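PDB 6BQ6: thermospermine synthase from Medicago truncatula, which probably transfers an aminopropyl group from decarboxylated S-adenosylmethionine to spermidine, giving thermospermine and methylthioadenosine. Local coordinates for residues B[111-122]-B[147-157]; B[91-99]-B[210-218]. All coordinates share one frame; numbering follows the deposited sequence. Where two conformers were deposited one is given.

Interaction 1 (B[111-122]-B[147-157]); sequences GEGSTARELLRH and VNKEAFHDSRL
The amide of Asn-148 is gripped on both its ends by segment 111-122. ND2 donates to Ser-114 OG at 2.9 Å, nearly in the amide plane and fairly straight at 162°. It also donates to Glu-112 O at 3.0 Å, but from above that carbonyl's plane. On the other end OD1 accepts from Arg-117 NH1 at 2.8 Å, on a lone pair. These three bonds fix the flip of the amide. Gly-113 packs beside it, with CA 3.6 Å from Phe-152 CZ; its backbone angles call for glycine.

Further along, Ala-151 CB sits on the helix at Arg-117 CA, 3.6 Å away. Leu-120 CD2 lies over one face of the Arg-156 guanidinium, near its rim. Arg-156 NH2 donates to Leu-120 O at 2.9 Å, again on a lone pair.

Second-shell carboxylates position both arginines. Glu-118 OE2 takes NE and NH2 of Arg-117 side-on, and Asp-154 holds NE and NH2 of Arg-156 with one oxygen each. Arg-117 NH2 also pairs with Glu-84. Arg-117 leaves with CG anti to the backbone N (chi1 177°) and bends at chi3, which turns NH1 to the amide. A leucine here would probably cost Asn-148 OD1 its guanidinium donor and Glu-118 OE2 its two, leaving Glu-118 the salt bridge to Arg-121.

Gly-111, Gly-113 and Ala-116 are consistent with the GxGxxA pattern of Rossmann-type folds. Gly-111 lies close to Asp-132, an adenosine-binding residue. Helix 114-120 is packed between helix 84-98 and segment 147-157, while Leu-120 and Leu-157 both rest on Val-128 of strand 127-132.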
ATOM      1  N   GLY B 111      31.025  -0.856  -0.292  1.00 28.50           N
ATOM      2  CA  GLY B 111      30.579  -0.477  -1.621  1.00 26.73           C
ATOM      3  C   GLY B 111      30.073   0.931  -1.715  1.00 25.88           C
ATOM      4  O   GLY B 111      30.330   1.609  -2.654  1.00 26.25           O
ATOM      5  N   GLU B 112      29.332   1.386  -0.721  1.00 24.59           N
ATOM      6  CA  GLU B 112      28.759   2.732  -0.777  1.00 25.80           C
ATOM      7  C   GLU B 112      29.786   3.826  -0.536  1.00 24.49           C
ATOM      8  O   GLU B 112      29.598   4.976  -0.965  1.00 23.40           O
ATOM      9  CB  GLU B 112      27.641   2.858   0.249  1.00 28.22           C
ATOM     10  CG  GLU B 112      26.602   1.783   0.123  1.00 30.93           C
ATOM     11  CD  GLU B 112      25.619   1.779   1.280  1.00 35.71           C
ATOM     12  OE1 GLU B 112      25.440   2.841   1.937  1.00 36.15           O
ATOM     13  OE2 GLU B 112      25.043   0.671   1.531  1.00 41.04           O
ATOM     14  N   GLY B 113      30.859   3.480   0.167  1.00 22.97           N
ATOM     15  CA  GLY B 113      31.918   4.390   0.504  1.00 22.71           C
ATOM     16  C   GLY B 113      31.815   4.940   1.911  1.00 21.79           C
ATOM     17  O   GLY B 113      32.740   5.603   2.368  1.00 21.23           O
ATOM     18  N   SER B 114      30.680   4.716   2.592  1.00 21.05           N
ATOM     19  CA  SER B 114      30.470   5.297   3.891  1.00 20.38           C
ATOM     20  C   SER B 114      31.287   4.671   5.016  1.00 19.75           C
ATOM     21  O   SER B 114      31.728   5.323   5.944  1.00 19.12           O
ATOM     22  CB  SER B 114      28.997   5.354   4.247  1.00 20.83           C
ATOM     23  OG  SER B 114      28.286   6.087   3.291  1.00 22.41           O
ATOM     24  N   THR B 115      31.469   3.353   4.940  1.00 19.77           N
ATOM     25  CA  THR B 115      32.328   2.670   5.855  1.00 18.81           C
ATOM     26  C   THR B 115      33.751   3.157   5.700  1.00 18.75           C
ATOM     27  O   THR B 115      34.388   3.464   6.682  1.00 18.48           O
ATOM     28  CB  THR B 115      32.192   1.172   5.624  1.00 19.45           C
ATOM     29  OG1 THR B 115      30.834   0.823   5.916  1.00 20.10           O
ATOM     30  CG2 THR B 115      33.097   0.386   6.499  1.00 20.14           C
ATOM     31  N   ALA B 116      34.215   3.210   4.461  1.00 18.85           N
ATOM     32  CA  ALA B 116      35.524   3.733   4.159  1.00 19.68           C
ATOM     33  C   ALA B 116      35.659   5.174   4.704  1.00 19.04           C
ATOM     34  O   ALA B 116      36.655   5.504   5.323  1.00 20.34           O
ATOM     35  CB  ALA B 116      35.777   3.720   2.667  1.00 20.02           C
ATOM     36  N   ARG B 117      34.646   5.993   4.451  1.00 18.82           N
ATOM     37  CA  ARG B 117      34.660   7.392   4.910  1.00 19.95           C
ATOM     38  C   ARG B 117      34.923   7.465   6.421  1.00 20.75           C
ATOM     39  O   ARG B 117      35.787   8.225   6.899  1.00 19.86           O
ATOM     40  CB  ARG B 117      33.322   8.058   4.590  1.00 20.27           C
ATOM     41  CG  ARG B 117      33.237   9.477   5.088  1.00 20.77           C
ATOM     42  CD  ARG B 117      31.818   9.931   5.019  1.00 21.94           C
ATOM     43  NE  ARG B 117      30.986   9.321   6.046  1.00 22.06           N
ATOM     44  CZ  ARG B 117      29.764   8.828   5.865  1.00 22.73           C
ATOM     45  NH1 ARG B 117      29.209   8.756   4.658  1.00 23.05           N
ATOM     46  NH2 ARG B 117      29.069   8.383   6.936  1.00 22.98           N
ATOM     47  N   GLU B 118      34.156   6.681   7.201  1.00 19.45           N
ATOM     48  CA  GLU B 118      34.363   6.724   8.642  1.00 20.20           C
ATOM     49  C   GLU B 118      35.743   6.206   9.084  1.00 19.78           C
ATOM     50  O   GLU B 118      36.342   6.725   9.993  1.00 19.48           O
ATOM     51  CB  GLU B 118      33.243   5.980   9.375  1.00 20.36           C
ATOM     52  CG  GLU B 118      31.881   6.625   9.217  1.00 21.13           C
ATOM     53  CD  GLU B 118      31.840   8.084   9.714  1.00 22.58           C
ATOM     54  OE1 GLU B 118      32.389   8.420  10.767  1.00 21.27           O
ATOM     55  OE2 GLU B 118      31.219   8.922   9.019  1.00 25.05           O
ATOM     56  N   LEU B 119      36.211   5.113   8.476  1.00 19.31           N
ATOM     57  CA  LEU B 119      37.552   4.605   8.732  1.00 18.97           C
ATOM     58  C   LEU B 119      38.638   5.640   8.464  1.00 19.96           C
ATOM     59  O   LEU B 119      39.554   5.778   9.255  1.00 19.82           O
ATOM     60  CB  LEU B 119      37.851   3.395   7.877  1.00 18.40           C
ATOM     61  CG  LEU B 119      37.091   2.116   8.292  1.00 19.10           C
ATOM     62  CD1 LEU B 119      36.947   1.115   7.158  1.00 19.47           C
ATOM     63  CD2 LEU B 119      37.703   1.484   9.513  1.00 19.73           C
ATOM     64  N   LEU B 120      38.477   6.373   7.382  1.00 20.23           N
ATOM     65  CA  LEU B 120      39.488   7.383   6.975  1.00 21.61           C
ATOM     66  C   LEU B 120      39.514   8.633   7.859  1.00 22.45           C
ATOM     67  O   LEU B 120      40.425   9.436   7.778  1.00 22.97           O
ATOM     68  CB  LEU B 120      39.248   7.765   5.513  1.00 22.35           C
ATOM     69  CG  LEU B 120      39.588   6.592   4.555  1.00 22.67           C
ATOM     70  CD1 LEU B 120      38.957   6.868   3.206  1.00 23.49           C
ATOM     71  CD2 LEU B 120      41.075   6.324   4.338  1.00 22.85           C
ATOM     72  N   ARG B 121      38.506   8.820   8.700  1.00 21.04           N
ATOM     73  CA  ARG B 121      38.553   9.828   9.754  1.00 22.44           C
ATOM     74  C   ARG B 121      39.583   9.541  10.821  1.00 22.66           C
ATOM     75  O   ARG B 121      39.926  10.436  11.561  1.00 25.92           O
ATOM     76  CB  ARG B 121      37.174  10.044  10.390  1.00 22.50           C
ATOM     77  CG  ARG B 121      36.164  10.598   9.389  1.00 23.17           C
ATOM     78  CD  ARG B 121      34.765  10.753   9.994  1.00 23.94           C
ATOM     79  NE  ARG B 121      34.777  11.610  11.175  1.00 24.19           N
ATOM     80  CZ  ARG B 121      33.980  11.495  12.242  1.00 25.62           C
ATOM     81  NH1 ARG B 121      33.091  10.535  12.357  1.00 24.31           N
ATOM     82  NH2 ARG B 121      34.121  12.333  13.234  1.00 26.06           N
ATOM     83  N   HIS B 122      40.039   8.293  10.950  1.00 22.33           N
ATOM     84  CA  HIS B 122      41.042   7.943  11.926  1.00 22.78           C
ATOM     85  C   HIS B 122      42.419   8.303  11.458  1.00 23.75           C
ATOM     86  O   HIS B 122      42.895   7.775  10.472  1.00 23.27           O
ATOM     87  CB  HIS B 122      40.939   6.460  12.229  1.00 22.68           C
ATOM     88  CG  HIS B 122      39.780   6.132  13.107  1.00 21.40           C
ATOM     89  ND1 HIS B 122      39.940   5.787  14.428  1.00 21.31           N
ATOM     90  CD2 HIS B 122      38.450   6.051  12.845  1.00 21.35           C
ATOM     91  CE1 HIS B 122      38.754   5.536  14.963  1.00 22.10           C
ATOM     92  NE2 HIS B 122      37.837   5.700  14.026  1.00 20.77           N
ATOM     93  N   VAL B 147      28.577  12.662  -0.397  1.00 29.08           N
ATOM     94  CA  VAL B 147      29.137  12.611   0.946  1.00 28.47           C
ATOM     95  C   VAL B 147      30.464  11.822   1.015  1.00 27.68           C
ATOM     96  O   VAL B 147      31.326  12.144   1.834  1.00 28.01           O
ATOM     97  CB  VAL B 147      28.090  12.100   1.986  1.00 29.00           C
ATOM     98  CG1 VAL B 147      27.679  10.630   1.742  1.00 29.04           C
ATOM     99  CG2 VAL B 147      28.593  12.283   3.391  1.00 29.69           C
ATOM    100  N   ASN B 148      30.638  10.836   0.129  1.00 24.79           N
ATOM    101  CA  ASN B 148      31.801   9.972   0.115  1.00 23.72           C
ATOM    102  C   ASN B 148      32.842  10.293  -0.938  1.00 24.59           C
ATOM    103  O   ASN B 148      33.804   9.540  -1.104  1.00 22.86           O
ATOM    104  CB  ASN B 148      31.319   8.521   0.013  1.00 22.68           C
ATOM    105  CG  ASN B 148      30.446   8.145   1.194  1.00 21.46           C
ATOM    106  OD1 ASN B 148      30.637   8.674   2.305  1.00 21.47           O
ATOM    107  ND2 ASN B 148      29.507   7.238   0.985  1.00 21.38           N
ATOM    108  N   LYS B 149      32.716  11.440  -1.593  1.00 26.05           N
ATOM    109  CA  LYS B 149      33.666  11.755  -2.694  1.00 28.20           C
ATOM    110  C   LYS B 149      35.115  11.883  -2.213  1.00 27.79           C
ATOM    111  O   LYS B 149      36.004  11.317  -2.861  1.00 28.32           O
ATOM    112  CB  LYS B 149      33.210  12.999  -3.472  1.00 31.38           C
ATOM    113  CG  LYS B 149      33.824  13.095  -4.874  1.00 35.53           C
ATOM    114  CD  LYS B 149      33.637  14.467  -5.489  1.00 38.84           C
ATOM    115  CE  LYS B 149      34.543  14.706  -6.686  1.00 41.57           C
ATOM    116  NZ  LYS B 149      33.889  15.520  -7.743  1.00 44.36           N
ATOM    117  N   GLU B 150      35.316  12.602  -1.104  0.50 27.04           N
ATOM    118  CA  GLU B 150      36.609  12.688  -0.429  0.50 27.22           C
ATOM    119  C   GLU B 150      37.171  11.288  -0.158  0.50 26.60           C
ATOM    120  O   GLU B 150      38.260  10.946  -0.625  0.50 26.47           O
ATOM    121  CB  GLU B 150      36.480  13.514   0.868  0.50 28.29           C
ATOM    122  CG  GLU B 150      37.719  13.489   1.749  0.50 29.83           C
ATOM    123  CD  GLU B 150      37.671  14.387   2.992  0.50 31.20           C
ATOM    124  OE1 GLU B 150      36.636  14.473   3.717  0.50 30.67           O
ATOM    125  OE2 GLU B 150      38.725  14.997   3.265  0.50 33.11           O
ATOM    126  N   ALA B 151      36.376  10.476   0.536  1.00 25.56           N
ATOM    127  CA  ALA B 151      36.754   9.106   0.894  1.00 24.72           C
ATOM    128  C   ALA B 151      37.251   8.323  -0.329  1.00 25.03           C
ATOM    129  O   ALA B 151      38.373   7.749  -0.328  1.00 25.58           O
ATOM    130  CB  ALA B 151      35.588   8.396   1.541  1.00 24.40           C
ATOM    131  N   PHE B 152      36.450   8.348  -1.394  1.00 24.14           N
ATOM    132  CA  PHE B 152      36.771   7.587  -2.608  1.00 25.76           C
ATOM    133  C   PHE B 152      38.041   8.059  -3.273  1.00 27.41           C
ATOM    134  O   PHE B 152      38.692   7.283  -3.966  1.00 29.68           O
ATOM    135  CB  PHE B 152      35.640   7.608  -3.617  1.00 24.84           C
ATOM    136  CG  PHE B 152      34.618   6.566  -3.389  1.00 24.68           C
ATOM    137  CD1 PHE B 152      34.964   5.221  -3.496  1.00 25.44           C
ATOM    138  CD2 PHE B 152      33.321   6.907  -3.101  1.00 25.42           C
ATOM    139  CE1 PHE B 152      34.013   4.247  -3.312  1.00 25.35           C
ATOM    140  CE2 PHE B 152      32.378   5.926  -2.909  1.00 24.91           C
ATOM    141  CZ  PHE B 152      32.728   4.609  -2.989  1.00 25.39           C
ATOM    142  N   HIS B 153      38.371   9.331  -3.086  1.00 28.50           N
ATOM    143  CA  HIS B 153      39.628   9.917  -3.632  1.00 30.92           C
ATOM    144  C   HIS B 153      40.860   9.938  -2.706  1.00 30.40           C
ATOM    145  O   HIS B 153      41.959  10.402  -3.081  1.00 29.49           O
ATOM    146  CB  HIS B 153      39.295  11.305  -4.162  1.00 33.08           C
ATOM    147  CG  HIS B 153      38.458  11.237  -5.394  1.00 37.40           C
ATOM    148  ND1 HIS B 153      37.082  11.161  -5.357  1.00 38.67           N
ATOM    149  CD2 HIS B 153      38.808  11.142  -6.702  1.00 40.90           C
ATOM    150  CE1 HIS B 153      36.617  11.031  -6.587  1.00 41.12           C
ATOM    151  NE2 HIS B 153      37.642  11.043  -7.426  1.00 43.33           N
ATOM    152  N   ASP B 154      40.689   9.384  -1.515  1.00 28.18           N
ATOM    153  CA  ASP B 154      41.748   9.294  -0.539  1.00 27.95           C
ATOM    154  C   ASP B 154      42.794   8.277  -1.015  1.00 27.56           C
ATOM    155  O   ASP B 154      42.468   7.128  -1.295  1.00 26.31           O
ATOM    156  CB  ASP B 154      41.153   8.905   0.811  1.00 27.59           C
ATOM    157  CG  ASP B 154      42.094   9.154   1.990  1.00 27.94           C
ATOM    158  OD1 ASP B 154      43.209   8.627   2.014  1.00 27.50           O
ATOM    159  OD2 ASP B 154      41.689   9.798   2.979  1.00 27.17           O
ATOM    160  N   SER B 155      44.063   8.681  -1.024  1.00 27.64           N
ATOM    161  CA  SER B 155      45.131   7.812  -1.482  1.00 28.21           C
ATOM    162  C   SER B 155      45.314   6.583  -0.614  1.00 26.58           C
ATOM    163  O   SER B 155      45.971   5.625  -1.064  1.00 27.17           O
ATOM    164  CB  SER B 155      46.484   8.583  -1.540  1.00 29.40           C
ATOM    165  OG  SER B 155      46.793   9.051  -0.254  1.00 31.37           O
ATOM    166  N   ARG B 156      44.750   6.598   0.605  1.00 24.62           N
ATOM    167  CA  ARG B 156      44.852   5.455   1.488  1.00 24.81           C
ATOM    168  C   ARG B 156      43.876   4.350   1.129  1.00 23.56           C
ATOM    169  O   ARG B 156      44.021   3.251   1.650  1.00 23.29           O
ATOM    170  CB  ARG B 156      44.645   5.903   2.916  1.00 24.40           C
ATOM    171  CG  ARG B 156      45.758   6.795   3.464  1.00 25.55           C
ATOM    172  CD  ARG B 156      45.430   7.210   4.881  1.00 25.21           C
ATOM    173  NE  ARG B 156      44.296   8.132   4.888  1.00 24.50           N
ATOM    174  CZ  ARG B 156      43.572   8.465   5.944  1.00 24.38           C
ATOM    175  NH1 ARG B 156      43.838   8.007   7.146  1.00 24.18           N
ATOM    176  NH2 ARG B 156      42.572   9.298   5.796  1.00 25.56           N
ATOM    177  N   LEU B 157      42.897   4.646   0.275  1.00 24.03           N
ATOM    178  CA  LEU B 157      41.851   3.675  -0.110  1.00 23.55           C
ATOM    179  C   LEU B 157      42.209   2.872  -1.353  1.00 25.14           C
ATOM    180  O   LEU B 157      42.608   3.436  -2.371  1.00 25.90           O
ATOM    181  CB  LEU B 157      40.523   4.387  -0.328  1.00 23.61           C
ATOM    182  CG  LEU B 157      39.304   3.517  -0.688  1.00 23.38           C
ATOM    183  CD1 LEU B 157      39.030   2.500   0.401  1.00 23.02           C
ATOM    184  CD2 LEU B 157      38.122   4.415  -0.941  1.00 23.91           C
TER

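Interaction 2 (B[91-99]-B[210-218]); sequences LVHPALLHH and KGGIFVTQA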
ATOM      1  N   LEU B  91      29.221   0.954  13.135  1.00 17.12           N
ATOM      2  CA  LEU B  91      29.939  -0.144  12.498  1.00 16.79           C
ATOM      3  C   LEU B  91      31.445   0.007  12.666  1.00 16.59           C
ATOM      4  O   LEU B  91      32.138  -0.964  12.893  1.00 16.72           O
ATOM      5  CB  LEU B  91      29.653  -0.225  11.017  1.00 16.03           C
ATOM      6  CG  LEU B  91      30.412  -1.244  10.110  1.00 16.27           C
ATOM      7  CD1 LEU B  91      30.120  -2.674  10.586  1.00 16.79           C
ATOM      8  CD2 LEU B  91      30.086  -1.043   8.673  1.00 16.72           C
ATOM      9  N   VAL B  92      31.949   1.233  12.557  1.00 16.88           N
ATOM     10  CA  VAL B  92      33.396   1.512  12.449  1.00 18.05           C
ATOM     11  C   VAL B  92      34.094   1.895  13.734  1.00 17.94           C
ATOM     12  O   VAL B  92      35.114   1.299  14.107  1.00 17.70           O
ATOM     13  CB  VAL B  92      33.651   2.593  11.359  1.00 18.20           C
ATOM     14  CG1 VAL B  92      35.081   3.097  11.396  1.00 19.93           C
ATOM     15  CG2 VAL B  92      33.296   2.011   9.981  1.00 19.24           C
ATOM     16  N   HIS B  93      33.547   2.877  14.456  1.00 17.61           N
ATOM     17  CA  HIS B  93      34.348   3.476  15.514  1.00 18.54           C
ATOM     18  C   HIS B  93      34.671   2.637  16.718  1.00 19.28           C
ATOM     19  O   HIS B  93      35.828   2.660  17.168  1.00 19.88           O
ATOM     20  CB  HIS B  93      33.811   4.849  15.868  1.00 18.69           C
ATOM     21  CG  HIS B  93      33.821   5.771  14.710  1.00 18.82           C
ATOM     22  ND1 HIS B  93      34.945   5.940  13.933  1.00 20.38           N
ATOM     23  CD2 HIS B  93      32.868   6.538  14.141  1.00 19.13           C
ATOM     24  CE1 HIS B  93      34.683   6.743  12.934  1.00 19.83           C
ATOM     25  NE2 HIS B  93      33.431   7.125  13.031  1.00 20.31           N
ATOM     26  N   PRO B  94      33.697   1.875  17.237  1.00 19.61           N
ATOM     27  CA  PRO B  94      34.012   1.053  18.404  1.00 20.50           C
ATOM     28  C   PRO B  94      35.198   0.110  18.145  1.00 20.48           C
ATOM     29  O   PRO B  94      36.108   0.013  18.998  1.00 21.30           O
ATOM     30  CB  PRO B  94      32.711   0.296  18.635  1.00 20.05           C
ATOM     31  CG  PRO B  94      31.654   1.239  18.169  1.00 20.38           C
ATOM     32  CD  PRO B  94      32.241   1.854  16.924  1.00 20.14           C
ATOM     33  N   ALA B  95      35.200  -0.584  17.006  1.00 19.95           N
ATOM     34  CA  ALA B  95      36.335  -1.457  16.692  1.00 20.95           C
ATOM     35  C   ALA B  95      37.646  -0.731  16.694  1.00 20.54           C
ATOM     36  O   ALA B  95      38.601  -1.121  17.382  1.00 21.47           O
ATOM     37  CB  ALA B  95      36.123  -2.166  15.373  1.00 20.31           C
ATOM     38  N   LEU B  96      37.730   0.370  15.964  1.00 20.77           N
ATOM     39  CA  LEU B  96      39.046   1.042  15.833  1.00 21.06           C
ATOM     40  C   LEU B  96      39.476   1.666  17.163  1.00 21.15           C
ATOM     41  O   LEU B  96      40.658   1.662  17.528  1.00 21.05           O
ATOM     42  CB  LEU B  96      39.065   2.069  14.745  1.00 21.35           C
ATOM     43  CG  LEU B  96      39.427   1.514  13.353  1.00 21.57           C
ATOM     44  CD1 LEU B  96      38.383   0.556  12.801  1.00 20.92           C
ATOM     45  CD2 LEU B  96      39.700   2.655  12.404  1.00 21.84           C
ATOM     46  N   LEU B  97      38.509   2.176  17.924  1.00 20.40           N
ATOM     47  CA  LEU B  97      38.842   2.773  19.190  1.00 21.31           C
ATOM     48  C   LEU B  97      39.327   1.779  20.246  1.00 21.84           C
ATOM     49  O   LEU B  97      40.075   2.154  21.123  1.00 24.33           O
ATOM     50  CB  LEU B  97      37.646   3.588  19.738  1.00 20.97           C
ATOM     51  CG  LEU B  97      37.269   4.807  18.912  1.00 21.12           C
ATOM     52  CD1 LEU B  97      35.900   5.328  19.294  1.00 20.70           C
ATOM     53  CD2 LEU B  97      38.327   5.917  19.063  1.00 22.23           C
ATOM     54  N   HIS B  98      38.886   0.537  20.193  1.00 21.76           N
ATOM     55  CA  HIS B  98      39.320  -0.457  21.110  1.00 22.51           C
ATOM     56  C   HIS B  98      40.692  -0.974  20.738  1.00 23.55           C
ATOM     57  O   HIS B  98      41.339  -1.595  21.595  1.00 25.91           O
ATOM     58  CB  HIS B  98      38.336  -1.603  21.195  1.00 22.62           C
ATOM     59  CG  HIS B  98      37.133  -1.323  22.070  1.00 22.17           C
ATOM     60  ND1 HIS B  98      36.055  -0.601  21.644  1.00 22.25           N
ATOM     61  CD2 HIS B  98      36.874  -1.653  23.359  1.00 23.29           C
ATOM     62  CE1 HIS B  98      35.171  -0.493  22.624  1.00 23.46           C
ATOM     63  NE2 HIS B  98      35.630  -1.148  23.672  1.00 23.32           N
ATOM     64  N   HIS B  99      41.117  -0.706  19.506  1.00 21.86           N
ATOM     65  CA  HIS B  99      42.435  -1.105  19.045  1.00 24.21           C
ATOM     66  C   HIS B  99      43.494  -0.108  19.517  1.00 25.50           C
ATOM     67  O   HIS B  99      43.242   1.107  19.571  1.00 25.98           O
ATOM     68  CB  HIS B  99      42.433  -1.156  17.529  1.00 23.68           C
ATOM     69  CG  HIS B  99      43.551  -1.976  16.999  1.00 23.76           C
ATOM     70  ND1 HIS B  99      44.822  -1.473  16.879  1.00 24.09           N
ATOM     71  CD2 HIS B  99      43.614  -3.278  16.633  1.00 23.86           C
ATOM     72  CE1 HIS B  99      45.629  -2.422  16.441  1.00 23.89           C
ATOM     73  NE2 HIS B  99      44.928  -3.537  16.297  1.00 24.39           N
ATOM     74  N   LYS B 210      48.236  -9.158  15.473  1.00 23.74           N
ATOM     75  CA  LYS B 210      48.204  -9.240  16.932  1.00 24.45           C
ATOM     76  C   LYS B 210      47.341  -8.100  17.469  1.00 24.13           C
ATOM     77  O   LYS B 210      47.543  -6.960  17.104  1.00 23.33           O
ATOM     78  CB  LYS B 210      49.621  -9.101  17.482  1.00 25.64           C
ATOM     79  CG  LYS B 210      49.758  -8.958  18.981  1.00 27.82           C
ATOM     80  CD  LYS B 210      49.119 -10.094  19.747  1.00 28.85           C
ATOM     81  CE  LYS B 210      49.228  -9.793  21.259  1.00 29.07           C
ATOM     82  NZ  LYS B 210      48.805 -10.974  21.988  1.00 29.51           N
ATOM     83  N   GLY B 211      46.377  -8.401  18.330  1.00 24.69           N
ATOM     84  CA  GLY B 211      45.480  -7.358  18.810  1.00 24.76           C
ATOM     85  C   GLY B 211      44.330  -7.052  17.845  1.00 22.95           C
ATOM     86  O   GLY B 211      43.587  -6.069  18.049  1.00 23.79           O
ATOM     87  N   GLY B 212      44.179  -7.875  16.802  1.00 22.34           N
ATOM     88  CA  GLY B 212      43.250  -7.560  15.730  1.00 20.83           C
ATOM     89  C   GLY B 212      41.841  -7.626  16.218  1.00 20.79           C
ATOM     90  O   GLY B 212      41.554  -8.415  17.128  1.00 20.96           O
ATOM     91  N   ILE B 213      40.975  -6.820  15.604  1.00 19.88           N
ATOM     92  CA  ILE B 213      39.565  -6.786  16.008  1.00 19.90           C
ATOM     93  C   ILE B 213      38.737  -7.010  14.757  1.00 19.13           C
ATOM     94  O   ILE B 213      39.009  -6.399  13.734  1.00 19.69           O
ATOM     95  CB  ILE B 213      39.178  -5.471  16.688  1.00 20.49           C
ATOM     96  CG1 ILE B 213      39.989  -5.285  17.994  1.00 21.57           C
ATOM     97  CG2 ILE B 213      37.660  -5.491  16.976  1.00 20.49           C
ATOM     98  CD1 ILE B 213      39.850  -3.944  18.664  1.00 21.97           C
ATOM     99  N   PHE B 214      37.769  -7.916  14.828  1.00 18.61           N
ATOM    100  CA  PHE B 214      36.783  -8.107  13.782  1.00 18.12           C
ATOM    101  C   PHE B 214      35.500  -7.368  14.263  1.00 17.61           C
ATOM    102  O   PHE B 214      35.122  -7.471  15.448  1.00 18.97           O
ATOM    103  CB  PHE B 214      36.506  -9.588  13.568  1.00 18.88           C
ATOM    104  CG  PHE B 214      35.432  -9.869  12.545  1.00 18.90           C
ATOM    105  CD1 PHE B 214      35.562  -9.442  11.209  1.00 19.13           C
ATOM    106  CD2 PHE B 214      34.231 -10.551  12.923  1.00 19.96           C
ATOM    107  CE1 PHE B 214      34.571  -9.694  10.264  1.00 19.09           C
ATOM    108  CE2 PHE B 214      33.245 -10.771  11.969  1.00 19.70           C
ATOM    109  CZ  PHE B 214      33.405 -10.371  10.640  1.00 19.35           C
ATOM    110  N   VAL B 215      34.820  -6.730  13.328  1.00 17.07           N
ATOM    111  CA  VAL B 215      33.454  -6.240  13.592  1.00 17.03           C
ATOM    112  C   VAL B 215      32.605  -6.586  12.367  1.00 17.35           C
ATOM    113  O   VAL B 215      33.055  -6.449  11.217  1.00 16.85           O
ATOM    114  CB  VAL B 215      33.389  -4.732  13.923  1.00 16.66           C
ATOM    115  CG1 VAL B 215      34.003  -3.884  12.822  1.00 17.23           C
ATOM    116  CG2 VAL B 215      31.958  -4.284  14.229  1.00 17.61           C
ATOM    117  N   THR B 216      31.377  -7.020  12.611  1.00 17.54           N
ATOM    118  CA  THR B 216      30.430  -7.207  11.540  1.00 17.28           C
ATOM    119  C   THR B 216      29.122  -6.515  11.901  1.00 17.80           C
ATOM    120  O   THR B 216      28.661  -6.608  13.046  1.00 18.20           O
ATOM    121  CB  THR B 216      30.206  -8.712  11.180  1.00 18.31           C
ATOM    122  OG1 THR B 216      29.310  -8.792  10.065  1.00 17.79           O
ATOM    123  CG2 THR B 216      29.662  -9.503  12.348  1.00 19.53           C
ATOM    124  N   GLN B 217      28.438  -5.995  10.887  1.00 17.45           N
ATOM    125  CA  GLN B 217      27.029  -5.747  11.011  1.00 17.92           C
ATOM    126  C   GLN B 217      26.328  -7.097  11.269  1.00 18.75           C
ATOM    127  O   GLN B 217      26.755  -8.152  10.801  1.00 17.80           O
ATOM    128  CB  GLN B 217      26.487  -5.006   9.825  1.00 18.72           C
ATOM    129  CG  GLN B 217      26.154  -5.841   8.587  1.00 19.30           C
ATOM    130  CD  GLN B 217      24.765  -6.439   8.662  1.00 22.22           C
ATOM    131  OE1 GLN B 217      23.901  -5.944   9.376  1.00 20.25           O
ATOM    132  NE2 GLN B 217      24.576  -7.567   8.019  1.00 24.37           N
ATOM    133  N   ALA B 218      25.266  -7.057  12.056  1.00 18.51           N
ATOM    134  CA  ALA B 218      24.657  -8.307  12.535  1.00 19.31           C
ATOM    135  C   ALA B 218      23.123  -8.295  12.511  1.00 20.20           C
ATOM    136  O   ALA B 218      22.490  -9.027  13.265  1.00 21.10           O
ATOM    137  CB  ALA B 218      25.220  -8.631  13.882  1.00 19.96           C
TER
HETATM  138  O   HOH W   1      46.152  -5.615  15.137  1.00 25.44           O
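Ala-95 and Val-215 meet through apolar contact, CB to CG1 at 3.7 Å. Ala-95 CB also touches Ile-213 CG2 at 4.0 Å. Ile-213 points at the helix and extends CD1 to its C-terminal end. There Ile-213 CD1 lies 3.3 Å from Ala-95 O and also touches His-98 CB. At the other end Leu-91 CD1 reaches the strand backbone, 3.7 Å from Gln-217 N. Its CG stands anti to the backbone N (chi1 174°), which brings CD1 to the strand. Val-215 CG1 lies 3.5 Å from Leu-91 O.

The helix runs nearly antiparallel to the strand, at 167°, with axes 8.5 Å apart. This is helix-on-sheet packing in the Rossmann-like domain. Strand 212-220 lies in the mixed sheet between strands 175-181 and 256-264, and helix 84-98 rests on one face of it.

No direct hydrogen bond joins the two segments. The polar link runs through a water at the edge of the His-99 ring. It lies 2.7 Å from His-99 NE2, in the ring plane, and donates to Lys-210 O at 2.8 Å. His-99 ND1 is paired with Met-101 N, so both ring nitrogens have partners. At the far end the Gln-217 side chain turns from the helix to Asp-184 and Trp-258, in the pocket where thermospermine is bound.

Interactions 1 and 2 have centres about 17 Å apart and share the Rossmann-like fold. Along the chain, interaction 1 is nested between the two segments of interaction 2. Helices 84-98 and 114-120 touch directly. His-93 joins helix 84-98 to Glu-118 of helix 114-120 and to His-122 just beyond it, through probable hydrogen bonds. Leu-96 and Leu-119 pack between the same helices. Both contacts lie at one mixed sheet: interaction 1 lies by strands 127-132 and 157-161 at one side, interaction 2 by strand 212-220. Glu-112 and Gln-217 both come within about 4 Å of bound thermospermine, so the two contacts contribute to the surroundings of one ligand site.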